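Local coordinates for protein mannosephosphate isomerase, putative (Archaeoglobus fulgidus, PDB 1ZX5) that probably interconverts mannose 6-phosphate and fructose 6-phosphate, as a zinc-dependent type 1 mannose-6-phosphate isomerase of the cupin superfamily, at residues D150-F153 and K154-L157; E161-P164 and Y165-F168; Y194-E198 and N199-K203; K212-E215 and F216-K219; A225-E228 and N229-L232. All blocks are in the same frame, centred on the assembly; numbering follows the deposited sequence.

How the contacts relate
All five contacts are short-range and partly buried, and they differ mainly in what fills them. Contacts 1 and 3 lie together at one end of the molecule, where Phe153 of the first meets Phe196 of the second; rings and carboxylates dominate, and contact 1 holds most of the protein side of a bound sugar. Contacts 2, 4 and 5 lie nearer the middle, around the junction of strand 167-170 with the hairpin 224-226/230-237. Contact 2, a turn before strand 167-170, touches both others, through Phe168 against Val218 and Lys219 and through Thr167 against Ala225. Contact 4, rich in glutamate and lysine, is the most exposed of these three, whereas contact 5 pairs two strands by regular backbone bonds.

Contact 1: residues D150-F153 and K154-L157; sequences DFDF and KTLL. With LFR (beta-L-fructofuranose), chain B.
Asp152 and Thr155 are joined through the backbone at the start of a short 3-10 turn, which follows helix 139-146 and forms one wall of the fructofuranose pocket. Asp152 O accepts the Thr155 amide from above its carbonyl plane, and Phe153 O takes Leu156 N in the same way at 3.0 Å. A second donor reaches Asp152 O: Thr155 OG1, held between its own backbone N and carbonyl carbon (chi1 60°), comes in at 2.6 Å and almost in line with the C=O bond, so that two bonds grip one oxygen.

The side chains sort into a polar and an apolar group. Lys154 bends at chi3 and chi4, which curls NZ back to Asp152 OD1 in a 2.9 Å salt bridge on the syn side of the carboxylate, tilted out of its plane. The same NZ donates to LFR O2 at 3.1 Å, and Tyr130 adds a cation-pi contact to this lysine. A methionine in its place would probably leave Asp152 without its counter-charge and the sugar hydroxyl without this donor. Gln97 and Thr96 complete the polar grip on the ligand.

In the apolar group, Leu156 CD1 reaches the edge of the Phe151 ring, 3.8 Å from CE2, and also lies 4.1 Å from Phe153 CD1. Phe151 CD2 stands over the centre of the Phe153 ring. Farther along the sugar, Asp150 OD1 accepts a hydrogen bond from LFR O4 at 2.7 Å.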
# COMPACT_ATOMS: atom_id res chain seq x y z
N ASP A 150 2.23 -29.37 -0.18
CA ASP A 150 1.80 -28.00 -0.44
C ASP A 150 0.32 -27.81 -0.11
O ASP A 150 -0.50 -27.49 -0.98
CB ASP A 150 2.11 -27.59 -1.90
CG ASP A 150 1.70 -26.16 -2.23
OD1 ASP A 150 1.88 -25.23 -1.40
OD2 ASP A 150 1.18 -25.97 -3.36
N PHE A 151 -0.03 -28.00 1.16
CA PHE A 151 -1.40 -27.77 1.60
C PHE A 151 -1.82 -26.35 1.23
O PHE A 151 -1.08 -25.39 1.48
CB PHE A 151 -1.57 -28.02 3.10
CG PHE A 151 -2.96 -27.75 3.58
CD1 PHE A 151 -3.98 -28.68 3.36
CD2 PHE A 151 -3.28 -26.54 4.20
CE1 PHE A 151 -5.29 -28.41 3.77
CE2 PHE A 151 -4.58 -26.27 4.61
CZ PHE A 151 -5.59 -27.21 4.41
N ASP A 152 -2.99 -26.21 0.62
CA ASP A 152 -3.48 -24.90 0.23
C ASP A 152 -4.14 -24.24 1.44
O ASP A 152 -5.32 -24.45 1.70
CB ASP A 152 -4.46 -25.02 -0.96
CG ASP A 152 -4.86 -23.66 -1.55
OD1 ASP A 152 -4.39 -22.61 -1.06
OD2 ASP A 152 -5.64 -23.65 -2.52
N PHE A 153 -3.37 -23.45 2.18
CA PHE A 153 -3.88 -22.74 3.36
C PHE A 153 -4.94 -21.69 3.03
O PHE A 153 -5.74 -21.33 3.91
CB PHE A 153 -2.74 -22.10 4.15
CG PHE A 153 -1.90 -23.08 4.92
CD1 PHE A 153 -2.33 -23.58 6.14
CD2 PHE A 153 -0.68 -23.51 4.41
CE1 PHE A 153 -1.57 -24.49 6.86
CE2 PHE A 153 0.10 -24.42 5.12
CZ PHE A 153 -0.34 -24.91 6.35
N LYS A 154 -4.95 -21.21 1.79
CA LYS A 154 -5.97 -20.26 1.33
C LYS A 154 -7.39 -20.84 1.41
O LYS A 154 -8.35 -20.08 1.54
CB LYS A 154 -5.68 -19.77 -0.09
CG LYS A 154 -4.27 -19.22 -0.33
CD LYS A 154 -4.15 -18.43 -1.65
CE LYS A 154 -4.65 -19.21 -2.88
NZ LYS A 154 -4.00 -20.53 -3.04
N THR A 155 -7.52 -22.17 1.35
CA THR A 155 -8.82 -22.85 1.52
C THR A 155 -9.43 -22.63 2.92
O THR A 155 -10.61 -22.90 3.12
CB THR A 155 -8.77 -24.38 1.23
OG1 THR A 155 -7.84 -25.02 2.12
CG2 THR A 155 -8.39 -24.68 -0.22
N LEU A 156 -8.63 -22.15 3.87
CA LEU A 156 -9.09 -21.94 5.24
C LEU A 156 -9.54 -20.49 5.49
O LEU A 156 -10.04 -20.16 6.57
CB LEU A 156 -7.99 -22.33 6.24
CG LEU A 156 -7.42 -23.75 6.11
CD1 LEU A 156 -6.33 -23.99 7.13
CD2 LEU A 156 -8.51 -24.83 6.26
N LEU A 157 -9.39 -19.64 4.47
CA LEU A 157 -9.63 -18.21 4.61
C LEU A 157 -10.89 -17.75 3.88
O LEU A 157 -11.34 -18.40 2.93
CB LEU A 157 -8.42 -17.41 4.06
CG LEU A 157 -7.00 -17.70 4.57
CD1 LEU A 157 -6.03 -16.66 4.02
CD2 LEU A 157 -6.93 -17.73 6.08
C1 LFR B . -0.62 -22.20 -0.45
C2 LFR B . -0.43 -21.53 -1.82
C3 LFR B . 1.06 -21.28 -2.08
C4 LFR B . 1.45 -22.13 -3.27
C5 LFR B . 0.19 -22.86 -3.71
C6 LFR B . -0.16 -22.56 -5.17
O1 LFR B . -1.34 -21.39 0.51
O2 LFR B . -1.16 -20.29 -1.93
O3 LFR B . 1.33 -19.93 -2.43
O4 LFR B . 2.46 -23.04 -2.85
O5 LFR B . -0.88 -22.46 -2.83
O6 LFR B . -1.04 -23.54 -5.74

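Contact 2: residues E161-P164 and Y165-F168; sequences ETTP and YDTF
Asp166 folds back over Thr163, and the two residues are tied by a pair of bonds that make the tight part of this contact. The Asp166 amide donates to Thr163 O at 3.2 Å. In return Asp166 OD2 receives the Thr163 amide at 3.0 Å along a nearly straight N-H line (168°), although the donor lies well above the carboxylate plane. With CG beside its own backbone N (chi1 -76°), the aspartate turns its carboxylate back along the preceding chain, and OD2 also comes within 3.4 Å of Thr162 CA. Its other oxygen, OD1, is paired with Lys222 in a salt bridge. Lys222 also bonds Thr163 OG1 and Pro164 O, so one ammonium group draws the ends and the middle of the turn together.

On the buried flank Thr162 CG2 meets the edge of the Phe168 ring, 4.0 Å from CE2, while Thr162 OG1 is held by Asn125 and Gly127.

The outer side is looser. A water bridges Thr163 OG1 and Asp166 OD2, donating a hydrogen bond to the latter at 2.7 Å. Pro164 and Tyr165, both partly exposed, touch chiefly as neighbours, with Pro164 CB 3.7 Å from Tyr165 CD2, and the tyrosine hydroxyl reaches away to Glu256.

Pro164 is extended, polyproline-like, at the second position and Tyr165 left-handed (phi 77°) at the third. Together with the bond from Asp166 to Thr163, this is the signature of a type II beta turn, here leading into strand 167-170 at the margin of the cupin sheet.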
# COMPACT_ATOMS: atom_id res chain seq x y z
N GLU A 161 -14.06 -12.83 -4.34
CA GLU A 161 -13.95 -12.59 -5.77
C GLU A 161 -14.17 -11.12 -5.97
O GLU A 161 -15.26 -10.62 -5.75
CB GLU A 161 -14.96 -13.45 -6.54
CG GLU A 161 -14.35 -14.81 -6.89
CD GLU A 161 -15.33 -15.95 -6.84
OE1 GLU A 161 -16.39 -15.88 -7.51
OE2 GLU A 161 -15.01 -16.95 -6.14
N THR A 162 -13.12 -10.41 -6.37
CA THR A 162 -13.14 -8.96 -6.39
C THR A 162 -13.69 -8.39 -7.70
O THR A 162 -13.79 -9.09 -8.71
CB THR A 162 -11.74 -8.38 -6.12
OG1 THR A 162 -10.86 -8.69 -7.21
CG2 THR A 162 -11.16 -8.95 -4.82
N THR A 163 -14.08 -7.12 -7.64
CA THR A 163 -14.28 -6.28 -8.82
C THR A 163 -13.38 -5.07 -8.60
O THR A 163 -13.00 -4.80 -7.45
CB THR A 163 -15.76 -5.82 -8.99
OG1 THR A 163 -16.20 -5.16 -7.80
CG2 THR A 163 -16.68 -7.02 -9.29
N PRO A 164 -13.01 -4.35 -9.68
CA PRO A 164 -12.15 -3.19 -9.51
C PRO A 164 -12.62 -2.25 -8.40
O PRO A 164 -13.83 -1.97 -8.29
CB PRO A 164 -12.24 -2.49 -10.87
CG PRO A 164 -12.48 -3.60 -11.83
CD PRO A 164 -13.36 -4.58 -11.10
N TYR A 165 -11.67 -1.76 -7.62
CA TYR A 165 -11.87 -0.73 -6.60
C TYR A 165 -12.53 -1.23 -5.30
O TYR A 165 -12.83 -0.42 -4.42
CB TYR A 165 -12.53 0.55 -7.17
CG TYR A 165 -11.75 1.08 -8.35
CD1 TYR A 165 -10.46 1.59 -8.17
CD2 TYR A 165 -12.27 1.01 -9.65
CE1 TYR A 165 -9.69 2.05 -9.27
CE2 TYR A 165 -11.52 1.45 -10.75
CZ TYR A 165 -10.23 1.97 -10.54
OH TYR A 165 -9.49 2.42 -11.61
N ASP A 166 -12.75 -2.54 -5.18
CA ASP A 166 -13.01 -3.14 -3.88
C ASP A 166 -11.83 -2.80 -2.99
O ASP A 166 -10.69 -2.67 -3.48
CB ASP A 166 -13.12 -4.66 -3.96
CG ASP A 166 -14.44 -5.11 -4.53
OD1 ASP A 166 -15.36 -4.28 -4.69
OD2 ASP A 166 -14.55 -6.31 -4.84
N THR A 167 -12.11 -2.65 -1.69
CA THR A 167 -11.08 -2.38 -0.71
C THR A 167 -11.10 -3.39 0.43
O THR A 167 -12.13 -4.03 0.70
CB THR A 167 -11.17 -0.94 -0.09
OG1 THR A 167 -12.39 -0.81 0.64
CG2 THR A 167 -11.09 0.15 -1.15
N PHE A 168 -9.95 -3.53 1.07
CA PHE A 168 -9.78 -4.37 2.24
C PHE A 168 -8.95 -3.61 3.25
O PHE A 168 -8.15 -2.75 2.88
CB PHE A 168 -9.07 -5.70 1.86
CG PHE A 168 -9.87 -6.53 0.91
CD1 PHE A 168 -10.82 -7.43 1.38
CD2 PHE A 168 -9.71 -6.38 -0.46
CE1 PHE A 168 -11.59 -8.18 0.50
CE2 PHE A 168 -10.48 -7.13 -1.35
CZ PHE A 168 -11.42 -8.03 -0.87
O HOH W 1 -17.03 -6.90 -5.65

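Contact 3: residues Y194-E198 and N199-K203; sequences YFFNE and NDWEK. With ACY (acetic acid), chain H.
Tyr194 offers the face of its ring to Lys203, whose CB sits 3.5 Å from the ring centroid and close to the normal, a CH-pi contact. The polar ends lead elsewhere, since Tyr194 OH and Lys203 NZ both bind Glu112.

At Phe195 the backbone amide points straight at Asp200 OD2 (2.8 Å, 173°) and uses the anti lone pair of that oxygen, while the oxygen also lies in the plane of the Phe195 ring, at its edge. An acetic acid molecule, probably from the crystallisation liquor, brings OXT within 2.6 Å of Asp200 OD2, close enough that one of the two acids probably holds a proton. Replacement of Asp200 by an alanine would probably leave the Phe195 amide without its acceptor and free the strand end to shift against the turn.

Phe196 is the centre of an inverse gamma turn, in which Asn197 N bonds Phe195 O at 2.8 Å. This bend carries the chain from strand 194-195 to helix 201-207. The Phe196 face receives the edge of Trp201 in a T-shaped pair with planes at 86° and centroids 5.4 Å apart; Trp201 CZ3 lies above the rim of the ring. Trp201 itself rests on helix 139-146.

Asn197 CG lies between its backbone N and carbonyl carbon (chi1 59°), bringing OD1 over the start of the following segment, where it accepts Asp200 N at 2.9 Å almost head-on to its C=O bond. Its ND2 donates to O of the acetic acid. Last in the segment, Glu198 O is linked through a water to Glu202 N.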
# COMPACT_ATOMS: atom_id res chain seq x y z
N TYR A 194 5.09 -12.71 8.18
CA TYR A 194 5.44 -14.07 8.53
C TYR A 194 4.59 -15.03 7.74
O TYR A 194 3.36 -14.98 7.81
CB TYR A 194 5.28 -14.29 10.02
CG TYR A 194 6.00 -13.27 10.86
CD1 TYR A 194 7.38 -13.02 10.69
CD2 TYR A 194 5.32 -12.55 11.84
CE1 TYR A 194 8.05 -12.08 11.48
CE2 TYR A 194 5.97 -11.60 12.63
CZ TYR A 194 7.33 -11.36 12.44
OH TYR A 194 7.97 -10.44 13.25
N PHE A 195 5.25 -15.89 6.99
CA PHE A 195 4.56 -16.79 6.06
C PHE A 195 4.25 -18.12 6.72
O PHE A 195 4.92 -18.52 7.67
CB PHE A 195 5.39 -16.95 4.78
CG PHE A 195 5.32 -15.73 3.87
CD1 PHE A 195 4.44 -15.71 2.78
CD2 PHE A 195 6.10 -14.61 4.13
CE1 PHE A 195 4.35 -14.57 1.95
CE2 PHE A 195 6.03 -13.47 3.30
CZ PHE A 195 5.14 -13.44 2.21
N PHE A 196 3.22 -18.80 6.22
CA PHE A 196 2.84 -20.12 6.72
C PHE A 196 3.81 -21.20 6.24
O PHE A 196 3.51 -21.99 5.34
CB PHE A 196 1.41 -20.45 6.29
CG PHE A 196 0.34 -19.85 7.18
CD1 PHE A 196 0.53 -18.60 7.80
CD2 PHE A 196 -0.86 -20.52 7.38
CE1 PHE A 196 -0.46 -18.04 8.62
CE2 PHE A 196 -1.87 -19.97 8.18
CZ PHE A 196 -1.66 -18.73 8.80
N ASN A 197 5.00 -21.23 6.84
CA ASN A 197 6.02 -22.22 6.50
C ASN A 197 6.85 -22.50 7.73
O ASN A 197 6.74 -21.78 8.74
CB ASN A 197 6.89 -21.78 5.29
CG ASN A 197 7.64 -20.46 5.53
OD1 ASN A 197 8.15 -20.18 6.61
ND2 ASN A 197 7.72 -19.66 4.48
N GLU A 198 7.67 -23.54 7.67
CA GLU A 198 8.49 -23.94 8.81
C GLU A 198 9.40 -22.79 9.28
O GLU A 198 9.58 -22.56 10.47
CB GLU A 198 9.31 -25.18 8.44
CG GLU A 198 10.23 -25.70 9.53
CD GLU A 198 11.54 -24.93 9.66
OE1 GLU A 198 12.00 -24.30 8.67
OE2 GLU A 198 12.11 -24.97 10.77
N ASN A 199 9.99 -22.08 8.32
CA ASN A 199 10.96 -21.03 8.62
C ASN A 199 10.38 -19.95 9.54
O ASN A 199 11.08 -19.47 10.45
CB ASN A 199 11.48 -20.41 7.31
CG ASN A 199 12.61 -19.42 7.53
OD1 ASN A 199 12.39 -18.20 7.52
ND2 ASN A 199 13.81 -19.92 7.72
N ASP A 200 9.12 -19.56 9.30
CA ASP A 200 8.48 -18.46 10.00
C ASP A 200 7.47 -18.91 11.08
O ASP A 200 6.86 -18.06 11.72
CB ASP A 200 7.71 -17.58 9.02
CG ASP A 200 8.60 -16.88 8.01
OD1 ASP A 200 9.85 -16.94 8.12
OD2 ASP A 200 8.03 -16.21 7.11
N TRP A 201 7.28 -20.21 11.25
CA TRP A 201 6.21 -20.73 12.09
C TRP A 201 6.22 -20.25 13.54
O TRP A 201 5.16 -19.98 14.10
CB TRP A 201 6.12 -22.27 12.05
CG TRP A 201 4.76 -22.71 12.49
CD1 TRP A 201 4.44 -23.37 13.66
CD2 TRP A 201 3.51 -22.47 11.82
NE1 TRP A 201 3.07 -23.56 13.73
CE2 TRP A 201 2.48 -23.02 12.62
CE3 TRP A 201 3.16 -21.84 10.61
CZ2 TRP A 201 1.13 -22.97 12.24
CZ3 TRP A 201 1.81 -21.80 10.23
CH2 TRP A 201 0.82 -22.36 11.05
N GLU A 202 7.40 -20.15 14.15
CA GLU A 202 7.50 -19.64 15.52
C GLU A 202 6.94 -18.22 15.66
O GLU A 202 6.35 -17.91 16.69
CB GLU A 202 8.93 -19.70 16.06
CG GLU A 202 9.42 -21.11 16.37
CD GLU A 202 8.61 -21.80 17.47
OE1 GLU A 202 8.56 -21.27 18.61
OE2 GLU A 202 8.02 -22.88 17.20
N LYS A 203 7.14 -17.39 14.63
CA LYS A 203 6.62 -16.03 14.60
C LYS A 203 5.12 -16.03 14.33
O LYS A 203 4.38 -15.29 14.97
CB LYS A 203 7.33 -15.17 13.54
CG LYS A 203 8.86 -15.13 13.59
CD LYS A 203 9.40 -14.49 14.84
CE LYS A 203 10.93 -14.40 14.81
NZ LYS A 203 11.38 -13.05 14.32
C ACY H . 9.43 -15.62 4.25
O ACY H . 9.20 -16.84 4.24
OXT ACY H . 9.34 -14.91 5.28
CH3 ACY H . 9.83 -14.94 2.97
O HOH W 2 10.05 -21.26 13.10

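Contact 4: residues K212-E215 and F216-K219; sequences KVEE and FEVK
Glu217 has CG placed beside its own backbone N (chi1 -57°) and then runs out extended (chi2 175°), which carries its carboxylate back to the amide of Glu214. Glu217 OE2 accepts that N-H at 2.8 Å from above the carboxylate plane, and the contact is answered through the backbone, where Glu217 N donates to Glu214 O. The bond holds OE2 just 3.2 Å from Glu214 CB. The Glu214 side chain bends at chi2, and its own carboxylate stays 5.1 Å away, OE2 to OE2; it forms a long salt bridge with Lys212 NZ, which probably eases the neighbouring negative charge.

Phe216 takes the hindered first torsion between its N and carbonyl carbon (chi1 75°), and its ring therefore lies across Glu214, with CE2 3.5 Å from Glu214 CB. Glu217 CG rests over the rim of one face of the same ring.

On the buried side Val213 CG1 meets Val218 CG1 at 3.8 Å, and CG1 also touches Glu217 CB. Val213 packs on Ile174 and Val218 on Phe160, so this pair turns inward. Toward solvent, Glu215 and Lys219 extend side by side, their OE1 and NZ 4.0 Å apart in a long salt bridge.

Glu215 O accepts two amides, Val218 N from above its carbonyl plane and Lys219 N, which lies nearly in line with the C=O. Amides three and four residues on thus converge on one carbonyl, which closes a compact turn in the loop that links helix 201-207 to strand 224-226.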
# COMPACT_ATOMS: atom_id res chain seq x y z
N LYS A 212 -12.32 -17.24 13.79
CA LYS A 212 -13.16 -16.88 12.66
C LYS A 212 -13.25 -15.36 12.55
O LYS A 212 -13.44 -14.65 13.54
CB LYS A 212 -14.56 -17.48 12.83
CG LYS A 212 -15.50 -17.20 11.68
CD LYS A 212 -16.89 -17.80 11.93
CE LYS A 212 -17.84 -17.41 10.79
NZ LYS A 212 -19.25 -17.83 11.07
N VAL A 213 -13.08 -14.86 11.33
CA VAL A 213 -13.23 -13.44 11.05
C VAL A 213 -14.40 -13.29 10.09
O VAL A 213 -14.47 -13.98 9.07
CB VAL A 213 -11.91 -12.83 10.49
CG1 VAL A 213 -12.13 -11.44 9.95
CG2 VAL A 213 -10.85 -12.80 11.58
N GLU A 214 -15.34 -12.42 10.44
CA GLU A 214 -16.47 -12.11 9.57
C GLU A 214 -16.00 -11.25 8.39
O GLU A 214 -15.08 -10.45 8.53
CB GLU A 214 -17.57 -11.38 10.33
CG GLU A 214 -18.13 -12.13 11.56
CD GLU A 214 -18.83 -13.44 11.20
OE1 GLU A 214 -19.38 -13.55 10.09
OE2 GLU A 214 -18.82 -14.36 12.05
N GLU A 215 -16.65 -11.42 7.24
CA GLU A 215 -16.30 -10.67 6.04
C GLU A 215 -16.31 -9.15 6.23
O GLU A 215 -15.41 -8.47 5.75
CB GLU A 215 -17.16 -11.08 4.85
CG GLU A 215 -16.92 -12.53 4.43
CD GLU A 215 -17.68 -12.95 3.18
OE1 GLU A 215 -18.35 -12.09 2.54
OE2 GLU A 215 -17.61 -14.16 2.84
N PHE A 216 -17.30 -8.65 6.97
CA PHE A 216 -17.42 -7.20 7.22
C PHE A 216 -16.22 -6.63 8.00
O PHE A 216 -15.97 -5.42 7.96
CB PHE A 216 -18.77 -6.82 7.89
CG PHE A 216 -18.84 -7.18 9.36
CD1 PHE A 216 -18.23 -6.37 10.33
CD2 PHE A 216 -19.53 -8.31 9.79
CE1 PHE A 216 -18.29 -6.70 11.69
CE2 PHE A 216 -19.60 -8.65 11.15
CZ PHE A 216 -18.98 -7.85 12.11
N GLU A 217 -15.48 -7.50 8.68
CA GLU A 217 -14.31 -7.08 9.44
C GLU A 217 -13.09 -6.82 8.57
O GLU A 217 -12.16 -6.15 9.00
CB GLU A 217 -13.95 -8.11 10.52
CG GLU A 217 -15.06 -8.45 11.52
CD GLU A 217 -14.65 -9.57 12.47
OE1 GLU A 217 -13.61 -9.43 13.16
OE2 GLU A 217 -15.35 -10.60 12.54
N VAL A 218 -13.07 -7.35 7.34
CA VAL A 218 -11.92 -7.14 6.45
C VAL A 218 -12.24 -6.30 5.20
O VAL A 218 -11.35 -5.68 4.63
CB VAL A 218 -11.20 -8.47 6.06
CG1 VAL A 218 -10.69 -9.19 7.31
CG2 VAL A 218 -12.12 -9.39 5.27
N LYS A 219 -13.51 -6.29 4.79
CA LYS A 219 -13.96 -5.54 3.61
C LYS A 219 -14.10 -4.04 3.90
O LYS A 219 -14.71 -3.66 4.90
CB LYS A 219 -15.31 -6.07 3.14
CG LYS A 219 -15.26 -7.12 2.05
CD LYS A 219 -16.69 -7.62 1.81
CE LYS A 219 -16.94 -7.96 0.34
NZ LYS A 219 -18.11 -8.91 0.17

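Contact 5: residues A225-E228 and N229-L232; sequences AETE and NFGL
Thr227 and Asn229 meet at the tip of the beta hairpin formed by strands 224-226 and 230-237, in the second cupin domain. Thr227 OG1, between its backbone N and carbonyl carbon (chi1 71°), receives the backbone N-H of Asn229 at 3.2 Å, which is an ST turn. Phe230 N also leans weakly on it, at 3.4 Å. The same oxygen sits over the centre of the Phe230 ring, 3.5 Å above its plane. Behind the tip the strands are locked by Thr227 N to Phe230 O at 2.8 Å.

Ala225 faces Leu232 as an antiparallel hydrogen-bonded pair, with Leu232 N to Ala225 O at 2.9 Å and Ala225 N to Leu232 O at 3.2 Å. The Ala225 methyl lies against Thr167 and Val169. One step nearer the tip, Glu226 and Gly231 form a non-hydrogen-bonded pair with CA atoms only 3.9 Å apart, and the Glu226 carboxylate is taken by Lys299 and Tyr297. The close approach probably depends on the absence of a side chain at Gly231, where a CB would run into Glu226 CB: the chemistry is that of backbone pairing, with one threonine hydroxyl fixing the turn.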
# COMPACT_ATOMS: atom_id res chain seq x y z
N ALA A 225 -11.07 3.28 1.83
CA ALA A 225 -10.71 2.54 3.03
C ALA A 225 -9.76 3.35 3.89
O ALA A 225 -9.01 4.18 3.38
CB ALA A 225 -10.07 1.18 2.67
N GLU A 226 -9.79 3.10 5.20
CA GLU A 226 -8.85 3.72 6.12
C GLU A 226 -8.50 2.89 7.36
O GLU A 226 -9.22 1.95 7.73
CB GLU A 226 -9.27 5.16 6.50
CG GLU A 226 -10.68 5.33 6.99
CD GLU A 226 -11.07 6.80 7.25
OE1 GLU A 226 -10.90 7.69 6.37
OE2 GLU A 226 -11.54 7.07 8.36
N THR A 227 -7.37 3.22 7.96
CA THR A 227 -6.98 2.72 9.27
C THR A 227 -7.07 3.93 10.19
O THR A 227 -7.67 4.94 9.81
CB THR A 227 -5.57 2.11 9.24
OG1 THR A 227 -4.59 3.15 9.10
CG2 THR A 227 -5.42 1.12 8.09
N GLU A 228 -6.50 3.87 11.40
CA GLU A 228 -6.55 5.05 12.26
C GLU A 228 -5.46 6.05 11.89
O GLU A 228 -5.47 7.19 12.36
CB GLU A 228 -6.50 4.70 13.76
CG GLU A 228 -7.84 4.19 14.37
CD GLU A 228 -8.92 5.28 14.51
OE1 GLU A 228 -9.23 5.67 15.66
OE2 GLU A 228 -9.47 5.76 13.48
N ASN A 229 -4.52 5.63 11.05
CA ASN A 229 -3.34 6.45 10.75
C ASN A 229 -3.30 7.03 9.33
O ASN A 229 -2.58 7.99 9.08
CB ASN A 229 -2.08 5.64 11.02
CG ASN A 229 -1.87 5.37 12.50
OD1 ASN A 229 -1.69 4.22 12.91
ND2 ASN A 229 -1.91 6.40 13.31
N PHE A 230 -4.05 6.42 8.43
CA PHE A 230 -4.04 6.81 7.03
C PHE A 230 -5.27 6.27 6.29
O PHE A 230 -5.96 5.37 6.78
CB PHE A 230 -2.74 6.35 6.34
CG PHE A 230 -2.49 4.87 6.42
CD1 PHE A 230 -3.11 3.98 5.53
CD2 PHE A 230 -1.62 4.35 7.39
CE1 PHE A 230 -2.86 2.61 5.61
CE2 PHE A 230 -1.38 2.98 7.48
CZ PHE A 230 -2.00 2.12 6.58
N GLY A 231 -5.53 6.81 5.11
CA GLY A 231 -6.62 6.30 4.30
C GLY A 231 -6.35 6.55 2.83
O GLY A 231 -5.35 7.16 2.46
N LEU A 232 -7.28 6.09 2.01
CA LEU A 232 -7.22 6.25 0.57
C LEU A 232 -8.66 6.40 0.07
O LEU A 232 -9.58 5.82 0.64
CB LEU A 232 -6.52 5.05 -0.09
CG LEU A 232 -7.20 3.67 -0.02
CD1 LEU A 232 -8.22 3.49 -1.16
CD2 LEU A 232 -6.15 2.56 -0.08